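PDB 4DTH: VgrG protein from Vibrio cholerae, which probably cross-links G-actin through its actin cross-linking toxin domain, which binds ATP and magnesium. Local coordinates for residues F16-E30 and T88-D100. Numbering follows the deposited sequence. Where two conformers were deposited one is given.
Sequences FPTHFPKSSIGIENE and TVELVSYPCEMDD. With MG (magnesium ion), chain E; ATP (adenosine-5'-triphosphate), chain B.
With OG set between its own backbone N and carbonyl carbon (chi1 75°), Ser93 turns its hydroxyl toward Gly26 and Ile27 and accepts the backbone N-H of Ile27, Ile27 N to Ser93 OG 2.8 Å. Phe16, its CG beside the backbone N and anti to the carbonyl carbon, crosses Pro95 at about a right angle, CD1 lying 3.5 Å from Pro95 CD. The edge of the same ring is directed at the face of Tyr94 in an offset T-shaped pair, planes at 77°, while ATP C8 lies over one Phe16 face.

Strands 24-30 and 88-93 run antiparallel (axes at 161°); with the short strand 96-97 they give two ladders. Ile25 and Cys96 make a hydrogen-bonded pair, as do Asn29 and Leu91, but the register slips by one between them. At that slip the Ser93 side-chain oxygen stands in for a backbone carbonyl, while Ser93 N still donates to Ile27 O (2.9 Å) and a water links Ser93 OG with Ile25 O. The Ser93 carbonyl instead accepts the ribose O2' hydroxyl of ATP. Pro95 CG is 3.5 Å from ATP C5, and Ser24 OG donates to ATP N1 (2.6 Å). Glu28, Val92 and Glu90 share the metal-binding face: Glu28 OE2 binds one magnesium ion at 2.6 Å, a site that includes Glu90, and Glu28 also joins Gln174 and Glu351 at the second magnesium.

Beyond the pocket, Met98 CG packs against Ile25 CB, and Lys22 NZ forms a salt bridge with Asp99, meeting OD2 on its syn lone pair at 2.6 Å. At the other end Thr88 OG1 donates to the anti lone pair of Glu30 OE1, 2.7 Å away.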
loop_
_atom_site.group_PDB
_atom_site.type_symbol
_atom_site.label_atom_id
_atom_site.label_comp_id
_atom_site.label_asym_id
_atom_site.label_seq_id
_atom_site.Cartn_x
_atom_site.Cartn_y
_atom_site.Cartn_z
ATOM N N PHE A 16 7.582 0.818 10.593
ATOM C CA PHE A 16 7.508 -0.544 10.114
ATOM C C PHE A 16 8.891 -1.169 10.102
ATOM O O PHE A 16 9.838 -0.528 9.621
ATOM C CB PHE A 16 7.006 -0.577 8.661
ATOM C CG PHE A 16 5.563 -0.195 8.429
ATOM C CD1 PHE A 16 4.554 -0.693 9.246
ATOM C CD2 PHE A 16 5.205 0.613 7.358
ATOM C CE1 PHE A 16 3.213 -0.374 9.004
ATOM C CE2 PHE A 16 3.863 0.939 7.119
ATOM C CZ PHE A 16 2.875 0.448 7.948
ATOM N N PRO A 17 9.003 -2.454 10.517
ATOM C CA PRO A 17 10.267 -3.167 10.273
ATOM C C PRO A 17 10.465 -3.165 8.739
ATOM O O PRO A 17 9.479 -3.150 7.983
ATOM C CB PRO A 17 10.003 -4.583 10.783
ATOM C CG PRO A 17 8.527 -4.706 10.888
ATOM C CD PRO A 17 7.946 -3.354 11.038
ATOM N N THR A 18 11.715 -3.111 8.285
ATOM C CA THR A 18 12.023 -3.047 6.851
ATOM C C THR A 18 12.554 -4.377 6.325
ATOM O O THR A 18 12.431 -4.646 5.128
ATOM C CB THR A 18 13.044 -1.930 6.579
ATOM O OG1 THR A 18 14.190 -2.140 7.409
ATOM C CG2 THR A 18 12.474 -0.537 6.804
ATOM N N HIS A 19 13.164 -5.198 7.203
ATOM C CA HIS A 19 13.766 -6.467 6.792
ATOM C C HIS A 19 13.003 -7.724 7.191
ATOM O O HIS A 19 12.610 -7.878 8.346
ATOM C CB HIS A 19 15.227 -6.569 7.270
ATOM C CG HIS A 19 15.947 -7.741 6.672
ATOM N ND1 HIS A 19 16.560 -7.655 5.435
ATOM C CD2 HIS A 19 16.033 -9.020 7.112
ATOM C CE1 HIS A 19 17.044 -8.860 5.190
ATOM N NE2 HIS A 19 16.750 -9.715 6.174
ATOM N N PHE A 20 12.865 -8.653 6.236
ATOM C CA PHE A 20 12.266 -9.976 6.435
ATOM C C PHE A 20 13.131 -11.045 5.791
ATOM O O PHE A 20 13.728 -10.784 4.747
ATOM C CB PHE A 20 10.812 -10.039 5.931
ATOM C CG PHE A 20 9.914 -9.206 6.820
ATOM C CD1 PHE A 20 9.416 -9.721 8.015
ATOM C CD2 PHE A 20 9.633 -7.880 6.507
ATOM C CE1 PHE A 20 8.634 -8.925 8.871
ATOM C CE2 PHE A 20 8.850 -7.086 7.364
ATOM C CZ PHE A 20 8.355 -7.615 8.537
ATOM N N PRO A 21 13.231 -12.256 6.396
ATOM C CA PRO A 21 14.073 -13.301 5.777
ATOM C C PRO A 21 13.604 -13.712 4.383
ATOM O O PRO A 21 14.432 -13.957 3.501
ATOM C CB PRO A 21 13.968 -14.478 6.755
ATOM C CG PRO A 21 12.715 -14.221 7.535
ATOM C CD PRO A 21 12.608 -12.735 7.652
ATOM N N LYS A 22 12.263 -13.757 4.179
ATOM C CA LYS A 22 11.653 -14.160 2.915
ATOM C C LYS A 22 10.513 -13.186 2.597
ATOM O O LYS A 22 10.584 -12.018 2.982
ATOM C CB LYS A 22 11.133 -15.615 3.014
ATOM C CG LYS A 22 12.220 -16.667 3.262
ATOM C CD LYS A 22 11.608 -18.010 3.628
ATOM C CE LYS A 22 11.302 -18.137 5.102
ATOM N NZ LYS A 22 10.356 -19.246 5.375
ATOM N N SER A 23 9.454 -13.683 1.936
ATOM C CA SER A 23 8.305 -12.851 1.587
ATOM C C SER A 23 7.554 -12.346 2.805
ATOM O O SER A 23 7.478 -13.043 3.822
ATOM C CB SER A 23 7.368 -13.560 0.620
ATOM O OG SER A 23 6.851 -14.749 1.191
ATOM N N SER A 24 7.034 -11.111 2.708
ATOM C CA SER A 24 6.311 -10.468 3.802
ATOM C C SER A 24 4.914 -10.018 3.391
ATOM O O SER A 24 4.635 -9.859 2.197
ATOM C CB SER A 24 7.107 -9.279 4.321
ATOM O OG SER A 24 7.406 -8.415 3.238
ATOM N N ILE A 25 4.039 -9.798 4.388
ATOM C CA ILE A 25 2.683 -9.355 4.124
ATOM C C ILE A 25 2.227 -8.336 5.157
ATOM O O ILE A 25 2.511 -8.485 6.345
ATOM C CB ILE A 25 1.687 -10.549 3.977
ATOM C CG1 ILE A 25 0.288 -10.093 3.500
ATOM C CG2 ILE A 25 1.607 -11.406 5.255
ATOM C CD1 ILE A 25 -0.495 -11.107 2.708
ATOM N N GLY A 26 1.524 -7.329 4.667
ATOM C CA GLY A 26 0.882 -6.299 5.468
ATOM C C GLY A 26 -0.562 -6.183 5.041
ATOM O O GLY A 26 -0.909 -6.569 3.919
ATOM N N ILE A 27 -1.428 -5.701 5.939
ATOM C CA ILE A 27 -2.853 -5.563 5.631
ATOM C C ILE A 27 -3.355 -4.171 6.018
ATOM O O ILE A 27 -2.819 -3.551 6.937
ATOM C CB ILE A 27 -3.749 -6.694 6.230
ATOM C CG1 ILE A 27 -3.717 -6.690 7.789
ATOM C CG2 ILE A 27 -3.397 -8.086 5.644
ATOM C CD1 ILE A 27 -4.792 -7.578 8.498
ATOM N N GLU A 28 -4.372 -3.694 5.298
ATOM C CA GLU A 28 -5.038 -2.410 5.521
ATOM C C GLU A 28 -6.496 -2.726 5.675
ATOM O O GLU A 28 -7.053 -3.495 4.885
ATOM C CB GLU A 28 -4.810 -1.445 4.356
ATOM C CG GLU A 28 -3.381 -0.952 4.257
ATOM C CD GLU A 28 -3.061 -0.281 2.937
ATOM O OE1 GLU A 28 -3.139 -0.953 1.882
ATOM O OE2 GLU A 28 -2.735 0.925 2.958
ATOM N N ASN A 29 -7.112 -2.190 6.721
ATOM C CA ASN A 29 -8.471 -2.551 7.067
ATOM C C ASN A 29 -9.272 -1.339 7.540
ATOM O O ASN A 29 -9.133 -0.907 8.691
ATOM C CB ASN A 29 -8.342 -3.603 8.183
ATOM C CG ASN A 29 -9.594 -4.269 8.655
ATOM O OD1 ASN A 29 -9.657 -4.741 9.797
ATOM N ND2 ASN A 29 -10.568 -4.383 7.790
ATOM N N GLU A 30 -10.106 -0.791 6.636
ATOM C CA GLU A 30 -10.932 0.376 6.949
ATOM C C GLU A 30 -12.159 -0.069 7.741
ATOM O O GLU A 30 -12.840 -1.015 7.359
ATOM C CB GLU A 30 -11.324 1.128 5.671
ATOM C CG GLU A 30 -11.891 2.519 5.904
ATOM C CD GLU A 30 -12.402 3.201 4.647
ATOM O OE1 GLU A 30 -12.627 4.429 4.701
ATOM O OE2 GLU A 30 -12.566 2.520 3.610
ATOM N N THR A 88 -12.403 8.454 8.306
ATOM C CA THR A 88 -12.672 7.055 8.619
ATOM C C THR A 88 -11.385 6.543 9.318
ATOM O O THR A 88 -10.327 7.177 9.217
ATOM C CB THR A 88 -12.988 6.241 7.356
ATOM O OG1 THR A 88 -11.883 6.323 6.451
ATOM C CG2 THR A 88 -14.273 6.701 6.669
ATOM N N VAL A 89 -11.494 5.435 10.037
ATOM C CA VAL A 89 -10.371 4.823 10.735
ATOM C C VAL A 89 -9.916 3.612 9.940
ATOM O O VAL A 89 -10.727 2.759 9.567
ATOM C CB VAL A 89 -10.707 4.448 12.200
ATOM C CG1 VAL A 89 -9.621 3.564 12.815
ATOM C CG2 VAL A 89 -10.927 5.693 13.053
ATOM N N GLU A 90 -8.607 3.527 9.697
ATOM C CA GLU A 90 -8.035 2.388 9.007
ATOM C C GLU A 90 -6.980 1.735 9.891
ATOM O O GLU A 90 -6.085 2.419 10.400
ATOM C CB GLU A 90 -7.445 2.812 7.663
ATOM C CG GLU A 90 -6.892 1.643 6.859
ATOM C CD GLU A 90 -6.240 2.069 5.565
ATOM O OE1 GLU A 90 -5.422 3.017 5.597
ATOM O OE2 GLU A 90 -6.525 1.440 4.522
ATOM N N LEU A 91 -7.095 0.419 10.075
ATOM C CA LEU A 91 -6.137 -0.364 10.862
ATOM C C LEU A 91 -5.116 -0.912 9.875
ATOM O O LEU A 91 -5.488 -1.551 8.886
ATOM C CB LEU A 91 -6.820 -1.487 11.667
ATOM C CG LEU A 91 -8.023 -1.085 12.552
ATOM C CD1 LEU A 91 -8.477 -2.254 13.401
ATOM C CD2 LEU A 91 -7.699 0.129 13.434
ATOM N N VAL A 92 -3.839 -0.558 10.090
ATOM C CA VAL A 92 -2.741 -0.891 9.165
ATOM C C VAL A 92 -1.740 -1.777 9.896
ATOM O O VAL A 92 -1.083 -1.320 10.832
ATOM C CB VAL A 92 -2.081 0.407 8.599
ATOM C CG1 VAL A 92 -0.936 0.071 7.647
ATOM C CG2 VAL A 92 -3.109 1.295 7.899
ATOM N N SER A 93 -1.633 -3.048 9.495
ATOM C CA SER A 93 -0.735 -3.946 10.217
ATOM C C SER A 93 0.739 -3.621 10.040
ATOM O O SER A 93 1.134 -3.049 9.018
ATOM C CB SER A 93 -0.988 -5.404 9.834
ATOM O OG SER A 93 -0.465 -5.719 8.550
ATOM N N TYR A 94 1.545 -3.994 11.044
ATOM C CA TYR A 94 3.000 -3.984 10.941
ATOM C C TYR A 94 3.259 -5.263 10.140
ATOM O O TYR A 94 2.661 -6.301 10.458
ATOM C CB TYR A 94 3.661 -4.058 12.327
ATOM C CG TYR A 94 3.674 -2.705 13.004
ATOM C CD1 TYR A 94 2.565 -2.248 13.713
ATOM C CD2 TYR A 94 4.762 -1.848 12.870
ATOM C CE1 TYR A 94 2.553 -0.988 14.304
ATOM C CE2 TYR A 94 4.761 -0.581 13.455
ATOM C CZ TYR A 94 3.654 -0.158 14.177
ATOM O OH TYR A 94 3.627 1.091 14.748
ATOM N N PRO A 95 4.034 -5.218 9.037
ATOM C CA PRO A 95 4.224 -6.440 8.238
ATOM C C PRO A 95 4.822 -7.597 9.020
ATOM O O PRO A 95 5.498 -7.383 10.039
ATOM C CB PRO A 95 5.161 -5.983 7.116
ATOM C CG PRO A 95 5.893 -4.786 7.706
ATOM C CD PRO A 95 4.813 -4.096 8.473
ATOM N N CYS A 96 4.554 -8.821 8.552
ATOM C CA CYS A 96 5.096 -10.037 9.143
ATOM C C CYS A 96 5.489 -10.986 8.027
ATOM O O CYS A 96 5.191 -10.719 6.859
ATOM C CB CYS A 96 4.106 -10.683 10.115
ATOM S SG CYS A 96 2.582 -11.301 9.347
ATOM N N GLU A 97 6.184 -12.083 8.366
ATOM C CA GLU A 97 6.545 -13.080 7.371
ATOM C C GLU A 97 5.260 -13.744 6.891
ATOM O O GLU A 97 4.380 -14.033 7.701
ATOM C CB GLU A 97 7.499 -14.125 7.969
ATOM C CG GLU A 97 8.788 -13.514 8.498
ATOM C CD GLU A 97 9.647 -14.420 9.358
ATOM O OE1 GLU A 97 10.416 -13.882 10.185
ATOM O OE2 GLU A 97 9.569 -15.660 9.197
ATOM N N MET A 98 5.129 -13.935 5.570
ATOM C CA MET A 98 3.942 -14.536 4.954
ATOM C C MET A 98 3.589 -15.914 5.480
ATOM O O MET A 98 2.414 -16.245 5.565
ATOM C CB MET A 98 4.101 -14.605 3.434
ATOM C CG MET A 98 3.623 -13.394 2.754
ATOM S SD MET A 98 3.370 -13.678 0.998
ATOM C CE MET A 98 1.674 -14.152 0.986
ATOM N N ASP A 99 4.600 -16.712 5.839
ATOM C CA ASP A 99 4.387 -18.063 6.351
ATOM C C ASP A 99 4.382 -18.130 7.892
ATOM O O ASP A 99 4.430 -19.226 8.462
ATOM C CB ASP A 99 5.407 -19.036 5.730
ATOM C CG ASP A 99 6.869 -18.708 5.974
ATOM O OD1 ASP A 99 7.152 -17.741 6.722
ATOM O OD2 ASP A 99 7.729 -19.415 5.422
ATOM N N ASP A 100 4.334 -16.963 8.566
ATOM C CA ASP A 100 4.308 -16.924 10.028
ATOM C C ASP A 100 2.843 -16.913 10.471
ATOM O O ASP A 100 2.243 -15.853 10.655
ATOM C CB ASP A 100 5.125 -15.737 10.585
ATOM C CG ASP A 100 5.271 -15.701 12.100
ATOM O OD1 ASP A 100 4.460 -16.351 12.796
ATOM O OD2 ASP A 100 6.132 -14.945 12.591
HETATM MG MG MG E . -2.694 2.900 4.595
HETATM P PG ATP B . -0.514 4.758 -0.434
HETATM O O1G ATP B . -1.038 3.609 -1.236
HETATM O O2G ATP B . 0.717 5.341 -1.069
HETATM O O3G ATP B . -1.531 5.852 -0.277
HETATM P PB ATP B . 0.460 4.686 2.276
HETATM O O1B ATP B . 1.597 5.580 1.977
HETATM O O2B ATP B . -0.579 5.470 3.040
HETATM O O3B ATP B . -0.132 4.174 1.008
HETATM P PA ATP B . 2.170 2.585 3.097
HETATM O O1A ATP B . 3.026 3.034 1.978
HETATM O O2A ATP B . 2.969 2.761 4.391
HETATM O O3A ATP B . 0.951 3.439 3.156
HETATM O "O5'" ATP B . 1.772 1.049 2.856
HETATM C "C5'" ATP B . 1.165 0.374 3.969
HETATM C "C4'" ATP B . 0.961 -1.095 3.706
HETATM O "O4'" ATP B . 2.227 -1.718 3.343
HETATM C "C3'" ATP B . 0.465 -1.871 4.927
HETATM O "O3'" ATP B . -0.414 -2.938 4.575
HETATM C "C2'" ATP B . 1.769 -2.385 5.521
HETATM O "O2'" ATP B . 1.605 -3.450 6.443
HETATM C "C1'" ATP B . 2.478 -2.786 4.244
HETATM N N9 ATP B . 3.922 -3.015 4.343
HETATM C C8 ATP B . 4.875 -2.126 4.761
HETATM N N7 ATP B . 6.093 -2.611 4.732
HETATM C C5 ATP B . 5.930 -3.908 4.267
HETATM C C6 ATP B . 6.838 -4.951 3.995
HETATM N N6 ATP B . 8.163 -4.852 4.161
HETATM N N1 ATP B . 6.334 -6.113 3.520
HETATM C C2 ATP B . 5.016 -6.220 3.332
HETATM N N3 ATP B . 4.067 -5.312 3.548
HETATM C C4 ATP B . 4.587 -4.166 4.023
HETATM O O HOH W 1 7.285 -15.942 4.145
HETATM O O HOH W 2 0.687 -8.203 8.505
#